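Local coordinates for protein putative methylase HI0767 (Haemophilus influenzae, PDB 2IFT) that probably methylates the N2 atom of guanine 966 in 16S rRNA of the assembled 30S particle, with S-adenosyl-L-methionine as methyl donor, at residues G60-G65 against N90-N95; F69-L72 against K78-F81; K94-L99 against A106-Q111; S112-L117 against F137-Q142. One frame throughout, in Å; residues are numbered along the deposited sequence.

In the fold
Interactions 1, 2 and 3 form one continuous packing region, their centres 6 to 10 Å apart, in which helices 66-73 and 86-98 lie against strands 78-82 and 106-109 of the central sheet. Interactions 1 and 3 share Lys94 and Asn95 on helix 86-98. Along the chain, interaction 2 falls between the two segments of interaction 1, and interactions 3 and 4 follow in turn. Interaction 4 lies about 17 Å, centre to centre, from interaction 1 and on the other side of the chain's centre from interaction 2, yet Ser113 still reaches Gly60. Together they surround the loop after strand 56-59, the probable cofactor-binding region of this Rossmann-like methyltransferase fold.

Interaction 1: G60-G65 against N90-N95; sequences GFAGSG and NQLKKN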
loop_
_atom_site.group_PDB
_atom_site.type_symbol
_atom_site.label_atom_id
_atom_site.label_comp_id
_atom_site.label_asym_id
_atom_site.label_seq_id
_atom_site.Cartn_x
_atom_site.Cartn_y
_atom_site.Cartn_z
ATOM N N GLY A 60 0.211 -2.144 3.236
ATOM C CA GLY A 60 0.998 -2.848 4.237
ATOM C C GLY A 60 0.933 -2.421 5.679
ATOM O O GLY A 60 0.838 -3.264 6.571
ATOM N N PHE A 61 1.019 -1.120 5.908
ATOM C CA PHE A 61 0.983 -0.562 7.250
ATOM C C PHE A 61 -0.025 0.589 7.165
ATOM O O PHE A 61 0.346 1.753 7.180
ATOM C CB PHE A 61 2.378 -0.044 7.641
ATOM C CG PHE A 61 3.454 -1.106 7.627
ATOM C CD1 PHE A 61 3.959 -1.593 6.428
ATOM C CD2 PHE A 61 3.923 -1.654 8.815
ATOM C CE1 PHE A 61 4.915 -2.611 6.411
ATOM C CE2 PHE A 61 4.878 -2.676 8.814
ATOM C CZ PHE A 61 5.374 -3.157 7.613
ATOM N N ALA A 62 -1.300 0.222 7.063
ATOM C CA ALA A 62 -2.416 1.143 6.926
ATOM C C ALA A 62 -2.365 2.467 7.683
ATOM O O ALA A 62 -2.209 3.520 7.075
ATOM C CB ALA A 62 -3.707 0.412 7.262
ATOM N N GLY A 63 -2.500 2.427 9.001
ATOM C CA GLY A 63 -2.496 3.668 9.756
ATOM C C GLY A 63 -3.793 4.388 9.416
ATOM O O GLY A 63 -4.872 3.832 9.595
ATOM N N SER A 64 -3.691 5.613 8.913
ATOM C CA SER A 64 -4.868 6.398 8.522
ATOM C C SER A 64 -5.648 5.673 7.431
ATOM O O SER A 64 -6.869 5.760 7.375
ATOM C CB SER A 64 -4.445 7.740 7.945
ATOM O OG SER A 64 -3.301 8.242 8.597
ATOM N N GLY A 65 -4.929 4.985 6.547
ATOM C CA GLY A 65 -5.570 4.284 5.449
ATOM C C GLY A 65 -5.608 5.161 4.204
ATOM O O GLY A 65 -6.086 4.742 3.156
ATOM N N ASN A 90 -9.846 -0.579 14.004
ATOM C CA ASN A 90 -11.290 -0.391 14.162
ATOM C C ASN A 90 -11.711 0.876 13.435
ATOM O O ASN A 90 -12.773 0.926 12.814
ATOM C CB ASN A 90 -11.687 -0.262 15.634
ATOM C CG ASN A 90 -11.426 -1.523 16.424
ATOM O OD1 ASN A 90 -11.627 -2.637 15.931
ATOM N ND2 ASN A 90 -10.993 -1.355 17.669
ATOM N N GLN A 91 -10.878 1.905 13.521
ATOM C CA GLN A 91 -11.175 3.159 12.847
ATOM C C GLN A 91 -11.330 2.873 11.352
ATOM O O GLN A 91 -12.299 3.304 10.727
ATOM C CB GLN A 91 -10.042 4.156 13.088
ATOM C CG GLN A 91 -10.266 5.537 12.493
ATOM C CD GLN A 91 -11.486 6.246 13.063
ATOM O OE1 GLN A 91 -11.910 5.984 14.192
ATOM N NE2 GLN A 91 -12.047 7.165 12.286
ATOM N N LEU A 92 -10.377 2.132 10.787
ATOM C CA LEU A 92 -10.436 1.785 9.371
ATOM C C LEU A 92 -11.783 1.144 9.045
ATOM O O LEU A 92 -12.465 1.565 8.122
ATOM C CB LEU A 92 -9.305 0.818 9.002
ATOM C CG LEU A 92 -7.868 1.354 8.963
ATOM C CD1 LEU A 92 -6.909 0.214 8.646
ATOM C CD2 LEU A 92 -7.737 2.453 7.918
ATOM N N LYS A 93 -12.162 0.127 9.808
ATOM C CA LYS A 93 -13.432 -0.548 9.583
ATOM C C LYS A 93 -14.590 0.431 9.658
ATOM O O LYS A 93 -15.535 0.357 8.872
ATOM C CB LYS A 93 -13.642 -1.642 10.615
ATOM C CG LYS A 93 -12.791 -2.866 10.410
ATOM C CD LYS A 93 -13.008 -3.823 11.558
ATOM C CE LYS A 93 -12.158 -5.060 11.427
ATOM N NZ LYS A 93 -12.322 -5.919 12.638
ATOM N N LYS A 94 -14.509 1.353 10.607
ATOM C CA LYS A 94 -15.554 2.343 10.780
ATOM C C LYS A 94 -15.662 3.225 9.542
ATOM O O LYS A 94 -16.765 3.559 9.112
ATOM C CB LYS A 94 -15.277 3.192 12.022
ATOM C CG LYS A 94 -16.349 4.229 12.312
ATOM C CD LYS A 94 -16.183 4.811 13.710
ATOM C CE LYS A 94 -17.167 5.953 13.977
ATOM N NZ LYS A 94 -16.829 7.190 13.200
ATOM N N ASN A 95 -14.526 3.604 8.966
ATOM C CA ASN A 95 -14.555 4.436 7.769
ATOM C C ASN A 95 -15.033 3.641 6.557
ATOM O O ASN A 95 -15.732 4.175 5.706
ATOM C CB ASN A 95 -13.181 5.045 7.496
ATOM C CG ASN A 95 -12.865 6.193 8.428
ATOM O OD1 ASN A 95 -13.752 6.962 8.795
ATOM N ND2 ASN A 95 -11.601 6.329 8.804
HETATM O O HOH W 1 -8.937 5.355 9.246
#
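Leu92 projects from helix 86-98 into the bend of the loop 60-65, and its two methyl groups divide the work. CD1 presses on Ala62 CB at 3.5 Å, slightly tighter than ordinary van der Waals contact. CD2 meets backbone instead, lying 3.6 Å from Gly63 O and 3.5 Å from Ser64 O, while the CA of Gly65 is 3.8 Å from Leu92 CD2, an approach made easy by the lack of a side chain there. With CG beside the backbone N (chi1 -71°), the branched end of Leu92 leans nearer to the loop than its CB direction alone would bring it.

The loop offers this surface because it turns back on itself: a type II' turn runs from Ala62 to Gly65, closed by Gly65 N bonding to Ala62 O at 3.1 Å. No direct hydrogen bond links loop and helix. A water bridges them, donating to Ser64 O and accepting a weak bond from Asn95 ND2. Outside the pair, Gly63 N is bonded to Glu83, and both Ala62 and Leu92 also touch Phe81.

The sequence Gly-Phe-Ala-Gly-Ser-Gly, running from the end of strand 56-59 to Gly65, the N-cap of helix 66-73, is the glycine-rich first motif of Rossmann-like methyltransferases, which in relatives binds S-adenosylmethionine.

Interaction 2: F69-L72 against K78-F81; sequences FEAL and KVTF
Val79 and Phe81, two residues apart on strand 78-81, meet the helical residues Phe69, Ala71 and Leu72 in a contact without hydrogen bonds, made almost wholly by apolar side chains. Val79 CG2 is the shared point at one end: Ala71 CB reaches it at 3.8 Å, and Leu72 CG comes equally close. At the other end Leu72 CD1 lies in the plane of the Phe81 ring, meeting its edge at CZ from 3.8 Å, with the two side chains arriving from opposite directions. Leu72 thus spans both strand residues, its CG and CD2 against the valine and its CD1 against the aromatic rim.

Phe69 joins from earlier in the helix, nearly one turn before Leu72. Its ring and that of Phe81 are an oblique pair, with centroids 5.3 Å apart and planes at 46°, and Phe81 CE2 lies over one face of the Phe69 ring. The helix backbone approaches too, Phe69 N standing 4.0 Å from Phe81 CE2, near the plane of that ring. Within the strand, Val79 CG1 sits 3.6 Å above one face of the Phe81 ring, offset toward its rim. This follows from the valine rotamer: CG1 is anti to the backbone N (chi1 178°), while CG2 is left to face the helix.

Leu96 of helix 86-98 packs on Phe69, Leu72 and Phe81 together, and Ala106 of strand 106-109 touches Leu72 and Phe81. The contact closes the beta-alpha-beta unit of strand 56-59, helix 66-73 and strand 78-82, whose two strands are parallel neighbours.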
loop_
_atom_site.group_PDB
_atom_site.type_symbol
_atom_site.label_atom_id
_atom_site.label_comp_id
_atom_site.label_asym_id
_atom_site.label_seq_id
_atom_site.Cartn_x
_atom_site.Cartn_y
_atom_site.Cartn_z
ATOM N N PHE A 69 -7.562 4.041 0.947
ATOM C CA PHE A 69 -8.840 4.676 0.645
ATOM C C PHE A 69 -8.721 5.351 -0.714
ATOM O O PHE A 69 -9.640 5.287 -1.531
ATOM C CB PHE A 69 -9.199 5.705 1.718
ATOM C CG PHE A 69 -9.616 5.092 3.027
ATOM C CD1 PHE A 69 -9.038 5.501 4.218
ATOM C CD2 PHE A 69 -10.596 4.113 3.067
ATOM C CE1 PHE A 69 -9.429 4.941 5.429
ATOM C CE2 PHE A 69 -10.993 3.547 4.273
ATOM C CZ PHE A 69 -10.407 3.963 5.455
ATOM N N GLU A 70 -7.577 5.982 -0.964
ATOM C CA GLU A 70 -7.362 6.648 -2.238
ATOM C C GLU A 70 -7.560 5.626 -3.350
ATOM O O GLU A 70 -8.281 5.876 -4.313
ATOM C CB GLU A 70 -5.952 7.221 -2.306
ATOM C CG GLU A 70 -5.774 8.316 -3.332
ATOM C CD GLU A 70 -6.656 9.518 -3.047
ATOM O OE1 GLU A 70 -6.586 10.069 -1.920
ATOM O OE2 GLU A 70 -7.420 9.913 -3.957
ATOM N N ALA A 71 -6.923 4.466 -3.207
ATOM C CA ALA A 71 -7.045 3.406 -4.201
ATOM C C ALA A 71 -8.507 2.998 -4.360
ATOM O O ALA A 71 -8.977 2.742 -5.472
ATOM C CB ALA A 71 -6.212 2.208 -3.787
ATOM N N LEU A 72 -9.220 2.922 -3.242
ATOM C CA LEU A 72 -10.629 2.569 -3.286
ATOM C C LEU A 72 -11.401 3.631 -4.057
ATOM O O LEU A 72 -12.174 3.317 -4.957
ATOM C CB LEU A 72 -11.194 2.444 -1.875
ATOM C CG LEU A 72 -10.845 1.146 -1.149
ATOM C CD1 LEU A 72 -11.276 1.241 0.306
ATOM C CD2 LEU A 72 -11.524 -0.025 -1.858
ATOM N N LYS A 78 -9.740 -4.310 -5.406
ATOM C CA LYS A 78 -9.752 -4.601 -3.983
ATOM C C LYS A 78 -8.552 -4.046 -3.240
ATOM O O LYS A 78 -7.440 -3.983 -3.770
ATOM C CB LYS A 78 -9.815 -6.114 -3.743
ATOM C CG LYS A 78 -10.121 -6.474 -2.291
ATOM C CD LYS A 78 -10.128 -7.980 -2.058
ATOM C CE LYS A 78 -10.551 -8.312 -0.634
ATOM N NZ LYS A 78 -10.464 -9.772 -0.338
ATOM N N VAL A 79 -8.796 -3.636 -2.003
ATOM C CA VAL A 79 -7.745 -3.131 -1.146
ATOM C C VAL A 79 -7.836 -3.884 0.173
ATOM O O VAL A 79 -8.916 -4.037 0.741
ATOM C CB VAL A 79 -7.895 -1.626 -0.865
ATOM C CG1 VAL A 79 -6.802 -1.167 0.080
ATOM C CG2 VAL A 79 -7.833 -0.846 -2.165
ATOM N N THR A 80 -6.697 -4.383 0.627
ATOM C CA THR A 80 -6.610 -5.100 1.882
ATOM C C THR A 80 -5.739 -4.224 2.770
ATOM O O THR A 80 -4.656 -3.797 2.355
ATOM C CB THR A 80 -5.938 -6.457 1.692
ATOM O OG1 THR A 80 -6.715 -7.234 0.779
ATOM C CG2 THR A 80 -5.824 -7.198 3.015
ATOM N N PHE A 81 -6.228 -3.931 3.972
ATOM C CA PHE A 81 -5.499 -3.099 4.919
ATOM C C PHE A 81 -4.917 -3.946 6.047
ATOM O O PHE A 81 -5.647 -4.678 6.708
ATOM C CB PHE A 81 -6.418 -2.045 5.550
ATOM C CG PHE A 81 -7.141 -1.170 4.558
ATOM C CD1 PHE A 81 -8.232 -1.659 3.839
ATOM C CD2 PHE A 81 -6.765 0.159 4.385
ATOM C CE1 PHE A 81 -8.944 -0.827 2.965
ATOM C CE2 PHE A 81 -7.465 0.993 3.516
ATOM C CZ PHE A 81 -8.557 0.502 2.808
#

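Interaction 3: K94-L99 against A106-Q111; sequences KNLQTL and AEVINQ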
loop_
_atom_site.group_PDB
_atom_site.type_symbol
_atom_site.label_atom_id
_atom_site.label_comp_id
_atom_site.label_asym_id
_atom_site.label_seq_id
_atom_site.Cartn_x
_atom_site.Cartn_y
_atom_site.Cartn_z
ATOM N N LYS A 94 -14.509 1.353 10.607
ATOM C CA LYS A 94 -15.554 2.343 10.780
ATOM C C LYS A 94 -15.662 3.225 9.542
ATOM O O LYS A 94 -16.765 3.559 9.112
ATOM C CB LYS A 94 -15.277 3.192 12.022
ATOM C CG LYS A 94 -16.349 4.229 12.312
ATOM C CD LYS A 94 -16.183 4.811 13.710
ATOM C CE LYS A 94 -17.167 5.953 13.977
ATOM N NZ LYS A 94 -16.829 7.190 13.200
ATOM N N ASN A 95 -14.526 3.604 8.966
ATOM C CA ASN A 95 -14.555 4.436 7.769
ATOM C C ASN A 95 -15.033 3.641 6.557
ATOM O O ASN A 95 -15.732 4.175 5.706
ATOM C CB ASN A 95 -13.181 5.045 7.496
ATOM C CG ASN A 95 -12.865 6.193 8.428
ATOM O OD1 ASN A 95 -13.752 6.962 8.795
ATOM N ND2 ASN A 95 -11.601 6.329 8.804
ATOM N N LEU A 96 -14.661 2.366 6.484
ATOM C CA LEU A 96 -15.078 1.517 5.370
ATOM C C LEU A 96 -16.558 1.179 5.469
ATOM O O LEU A 96 -17.162 0.653 4.533
ATOM C CB LEU A 96 -14.278 0.223 5.354
ATOM C CG LEU A 96 -12.825 0.303 4.907
ATOM C CD1 LEU A 96 -12.215 -1.093 4.977
ATOM C CD2 LEU A 96 -12.744 0.864 3.496
ATOM N N GLN A 97 -17.135 1.440 6.630
ATOM C CA GLN A 97 -18.546 1.189 6.817
ATOM C C GLN A 97 -19.172 2.548 6.567
ATOM O O GLN A 97 -20.259 2.651 6.000
ATOM C CB GLN A 97 -18.803 0.681 8.234
ATOM C CG GLN A 97 -20.135 1.074 8.813
ATOM C CD GLN A 97 -19.967 1.942 10.043
ATOM O OE1 GLN A 97 -19.758 1.439 11.147
ATOM N NE2 GLN A 97 -20.031 3.256 9.854
ATOM N N THR A 98 -18.453 3.592 6.976
ATOM C CA THR A 98 -18.896 4.963 6.767
ATOM C C THR A 98 -19.116 5.101 5.271
ATOM O O THR A 98 -20.179 5.518 4.828
ATOM C CB THR A 98 -17.830 5.980 7.222
ATOM O OG1 THR A 98 -17.859 6.095 8.651
ATOM C CG2 THR A 98 -18.085 7.338 6.592
ATOM N N LEU A 99 -18.099 4.761 4.489
ATOM C CA LEU A 99 -18.233 4.795 3.040
ATOM C C LEU A 99 -18.465 3.340 2.668
ATOM O O LEU A 99 -17.623 2.487 2.942
ATOM C CB LEU A 99 -16.957 5.303 2.366
ATOM C CG LEU A 99 -15.769 5.708 3.229
ATOM C CD1 LEU A 99 -14.599 4.779 2.969
ATOM C CD2 LEU A 99 -15.390 7.130 2.892
ATOM N N ALA A 106 -13.087 -4.136 0.088
ATOM C CA ALA A 106 -12.088 -3.742 1.084
ATOM C C ALA A 106 -12.061 -4.717 2.253
ATOM O O ALA A 106 -13.106 -5.186 2.706
ATOM C CB ALA A 106 -12.376 -2.339 1.591
ATOM N N GLU A 107 -10.865 -5.018 2.743
ATOM C CA GLU A 107 -10.712 -5.937 3.863
ATOM C C GLU A 107 -9.666 -5.447 4.854
ATOM O O GLU A 107 -8.621 -4.945 4.461
ATOM C CB GLU A 107 -10.316 -7.321 3.352
ATOM C CG GLU A 107 -9.913 -8.281 4.446
ATOM C CD GLU A 107 -9.610 -9.667 3.929
ATOM O OE1 GLU A 107 -9.040 -9.790 2.820
ATOM O OE2 GLU A 107 -9.931 -10.636 4.644
ATOM N N VAL A 108 -9.952 -5.607 6.140
ATOM C CA VAL A 108 -9.033 -5.184 7.192
ATOM C C VAL A 108 -8.533 -6.403 7.962
ATOM O O VAL A 108 -9.324 -7.140 8.550
ATOM C CB VAL A 108 -9.723 -4.216 8.196
ATOM C CG1 VAL A 108 -8.746 -3.813 9.308
ATOM C CG2 VAL A 108 -10.224 -2.975 7.465
ATOM N N ILE A 109 -7.221 -6.621 7.939
ATOM C CA ILE A 109 -6.620 -7.738 8.657
ATOM C C ILE A 109 -5.780 -7.144 9.773
ATOM O O ILE A 109 -4.819 -6.424 9.512
ATOM C CB ILE A 109 -5.721 -8.588 7.737
ATOM C CG1 ILE A 109 -6.571 -9.219 6.630
ATOM C CG2 ILE A 109 -5.013 -9.673 8.552
ATOM C CD1 ILE A 109 -5.794 -10.077 5.661
ATOM N N ASN A 110 -6.163 -7.438 11.012
ATOM C CA ASN A 110 -5.472 -6.917 12.188
ATOM C C ASN A 110 -4.190 -7.699 12.500
ATOM O O ASN A 110 -4.158 -8.551 13.390
ATOM C CB ASN A 110 -6.432 -6.935 13.392
ATOM C CG ASN A 110 -5.804 -6.378 14.664
ATOM O OD1 ASN A 110 -5.159 -5.330 14.648
ATOM N ND2 ASN A 110 -6.002 -7.075 15.774
ATOM N N GLN A 111 -3.140 -7.398 11.744
ATOM C CA GLN A 111 -1.836 -8.025 11.915
ATOM C C GLN A 111 -0.753 -7.097 11.411
ATOM O O GLN A 111 -1.004 -6.190 10.606
ATOM C CB GLN A 111 -1.713 -9.309 11.093
ATOM C CG GLN A 111 -2.402 -10.535 11.619
ATOM C CD GLN A 111 -2.182 -11.724 10.704
ATOM O OE1 GLN A 111 -1.039 -12.045 10.351
ATOM N NE2 GLN A 111 -3.268 -12.387 10.315
#
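Leu96 points from helix 86-98 at the strand 106-109 and fills the step between Ala106 and Val108. This is the helix-to-strand packing of a beta-alpha-beta unit, strand 78-82, helix 86-98 and strand 106-109, within the Rossmann-like sheet; strand 106-109 is its outermost member at this end. Because the side chains alternate along the strand, Ala106 and Val108 both face the helix, and the intervening Glu107 is directed away from it.

The leucine meets the two residues differently. Both of its methyls bear on the alanine, CD1 lying 3.6 Å from Ala106 CB and CD2 3.7 Å from the same atom, so the small side chain is straddled by the leucine fork. Toward the valine a single branch is used: Leu96 CD1 touches Val108 CG2 at 3.7 Å, and the two side chains cross obliquely. Leu96 carries CG beside its backbone N (chi1 -73°), with CD1 continuing the extended chain toward the sheet and CD2 branching off beside it. In Val108 it is CG1 that stands anti to the backbone N, leaving CG2 as the branch turned to the helix.

Around this pair, Cys101 of the loop joining helix and strand packs on both Leu96 and Ala106, and the next-door Asn95 is hydrogen-bonded through ND2 to Pro26 O. The helix ends just beyond, where Lys94 O accepts two bonds from opposite faces of its carbonyl plane: Thr98 N at 2.7 Å, and Thr98 OG1 at 2.8 Å from a position 39° out of that plane.

Interaction 4: S112-L117 against F137-Q142; sequences SSLDFL and FNLAEQ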
loop_
_atom_site.group_PDB
_atom_site.type_symbol
_atom_site.label_atom_id
_atom_site.label_comp_id
_atom_site.label_asym_id
_atom_site.label_seq_id
_atom_site.Cartn_x
_atom_site.Cartn_y
_atom_site.Cartn_z
ATOM N N SER A 112 0.461 -7.340 11.881
ATOM C CA SER A 112 1.614 -6.591 11.416
ATOM C C SER A 112 1.966 -7.280 10.109
ATOM O O SER A 112 1.918 -8.513 10.029
ATOM C CB SER A 112 2.790 -6.755 12.371
ATOM O OG SER A 112 3.994 -6.384 11.718
ATOM N N SER A 113 2.317 -6.510 9.089
ATOM C CA SER A 113 2.679 -7.114 7.815
ATOM C C SER A 113 3.953 -7.935 7.950
ATOM O O SER A 113 4.196 -8.855 7.169
ATOM C CB SER A 113 2.870 -6.041 6.748
ATOM O OG SER A 113 1.642 -5.763 6.101
ATOM N N LEU A 114 4.768 -7.605 8.943
ATOM C CA LEU A 114 6.012 -8.333 9.148
ATOM C C LEU A 114 5.745 -9.804 9.447
ATOM O O LEU A 114 6.575 -10.659 9.144
ATOM C CB LEU A 114 6.812 -7.696 10.288
ATOM C CG LEU A 114 7.254 -6.259 9.973
ATOM C CD1 LEU A 114 7.964 -5.650 11.173
ATOM C CD2 LEU A 114 8.166 -6.266 8.750
ATOM N N ASP A 115 4.592 -10.104 10.037
ATOM C CA ASP A 115 4.272 -11.493 10.340
ATOM C C ASP A 115 3.258 -12.056 9.363
ATOM O O ASP A 115 3.367 -13.210 8.953
ATOM C CB ASP A 115 3.766 -11.649 11.785
ATOM C CG ASP A 115 4.889 -11.530 12.811
ATOM O OD1 ASP A 115 5.974 -12.103 12.574
ATOM O OD2 ASP A 115 4.693 -10.878 13.855
ATOM N N PHE A 116 2.280 -11.240 8.986
ATOM C CA PHE A 116 1.257 -11.666 8.038
ATOM C C PHE A 116 1.885 -12.182 6.737
ATOM O O PHE A 116 1.480 -13.218 6.212
ATOM C CB PHE A 116 0.313 -10.493 7.724
ATOM C CG PHE A 116 -0.572 -10.711 6.516
ATOM C CD1 PHE A 116 -0.278 -10.098 5.301
ATOM C CD2 PHE A 116 -1.724 -11.484 6.608
ATOM C CE1 PHE A 116 -1.128 -10.243 4.193
ATOM C CE2 PHE A 116 -2.582 -11.640 5.507
ATOM C CZ PHE A 116 -2.281 -11.015 4.299
ATOM N N LEU A 117 2.875 -11.446 6.234
ATOM C CA LEU A 117 3.555 -11.792 4.992
ATOM C C LEU A 117 4.505 -12.994 5.066
ATOM O O LEU A 117 5.080 -13.374 4.056
ATOM C CB LEU A 117 4.320 -10.567 4.457
ATOM C CG LEU A 117 3.514 -9.319 4.059
ATOM C CD1 LEU A 117 4.470 -8.211 3.660
ATOM C CD2 LEU A 117 2.568 -9.642 2.901
ATOM N N PHE A 137 14.098 0.893 11.547
ATOM C CA PHE A 137 14.077 -0.527 11.898
ATOM C C PHE A 137 14.113 -1.478 10.693
ATOM O O PHE A 137 13.716 -2.640 10.800
ATOM C CB PHE A 137 12.854 -0.823 12.766
ATOM N N ASN A 138 14.602 -0.995 9.556
ATOM C CA ASN A 138 14.672 -1.813 8.348
ATOM C C ASN A 138 13.375 -2.594 8.145
ATOM O O ASN A 138 13.389 -3.722 7.656
ATOM C CB ASN A 138 15.858 -2.778 8.429
ATOM N N LEU A 139 12.253 -1.985 8.510
ATOM C CA LEU A 139 10.959 -2.638 8.374
ATOM C C LEU A 139 10.493 -2.765 6.927
ATOM O O LEU A 139 9.999 -3.819 6.516
ATOM C CB LEU A 139 9.916 -1.896 9.211
ATOM C CG LEU A 139 10.325 -1.878 10.692
ATOM C CD1 LEU A 139 9.304 -1.121 11.521
ATOM C CD2 LEU A 139 10.475 -3.316 11.189
ATOM N N ALA A 140 10.648 -1.698 6.150
ATOM C CA ALA A 140 10.253 -1.742 4.751
ATOM C C ALA A 140 11.091 -2.817 4.052
ATOM O O ALA A 140 10.592 -3.541 3.199
ATOM C CB ALA A 140 10.469 -0.375 4.094
ATOM N N GLU A 141 12.362 -2.922 4.434
ATOM C CA GLU A 141 13.256 -3.911 3.842
ATOM C C GLU A 141 12.781 -5.326 4.171
ATOM O O GLU A 141 12.761 -6.206 3.302
ATOM C CB GLU A 141 14.677 -3.702 4.349
ATOM N N GLN A 142 12.401 -5.546 5.423
ATOM C CA GLN A 142 11.908 -6.858 5.836
ATOM C C GLN A 142 10.651 -7.243 5.035
ATOM O O GLN A 142 10.517 -8.378 4.564
ATOM C CB GLN A 142 11.588 -6.853 7.333
ATOM C CG GLN A 142 12.808 -6.678 8.243
ATOM C CD GLN A 142 12.427 -6.577 9.718
ATOM O OE1 GLN A 142 11.755 -7.464 10.262
ATOM N NE2 GLN A 142 12.853 -5.491 10.373
#
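Apolar contact between Leu114 and the first turn of helix 139-149 is what joins these segments. The methyl CD1 of Leu114 lies 3.4 Å from Leu139 CD2, tighter than usual for two carbons, and the leucines cross at about a right angle. The other branch, Leu114 CD2, rests 3.8 Å from Gln142 CB, one helical turn further on, and is equally near Leu139 O. Having CG beside the backbone N (chi1 -64°) swings the fork of Leu114 over to these partners.

The hydrogen bonds stay within each segment and shape the two helix starts. Ser112 is an N-cap whose OG accepts from Leu114 N at 3.1 Å, while Ser112 O takes the backbone N-H groups of both Asp115 and Phe116. On the other side the extended side chain of Gln142 reaches back toward the start of its own helix, NE2 making weak bonds to Phe137 O and Asn138 O. The side chains of Phe137 and Asn138 are not modelled beyond CB, consistent with mobility in this loop.

Ser113 OG is bonded to Gly60 O, and Leu139 touches Pro133. The sequence Asp-Pro-Pro-Phe around that proline is the fourth motif of amino-methyltransferases; the contact therefore joins two helix starts beside the first-motif and fourth-motif loops of a Rossmann-like methyltransferase, which in relatives form the active-site cleft.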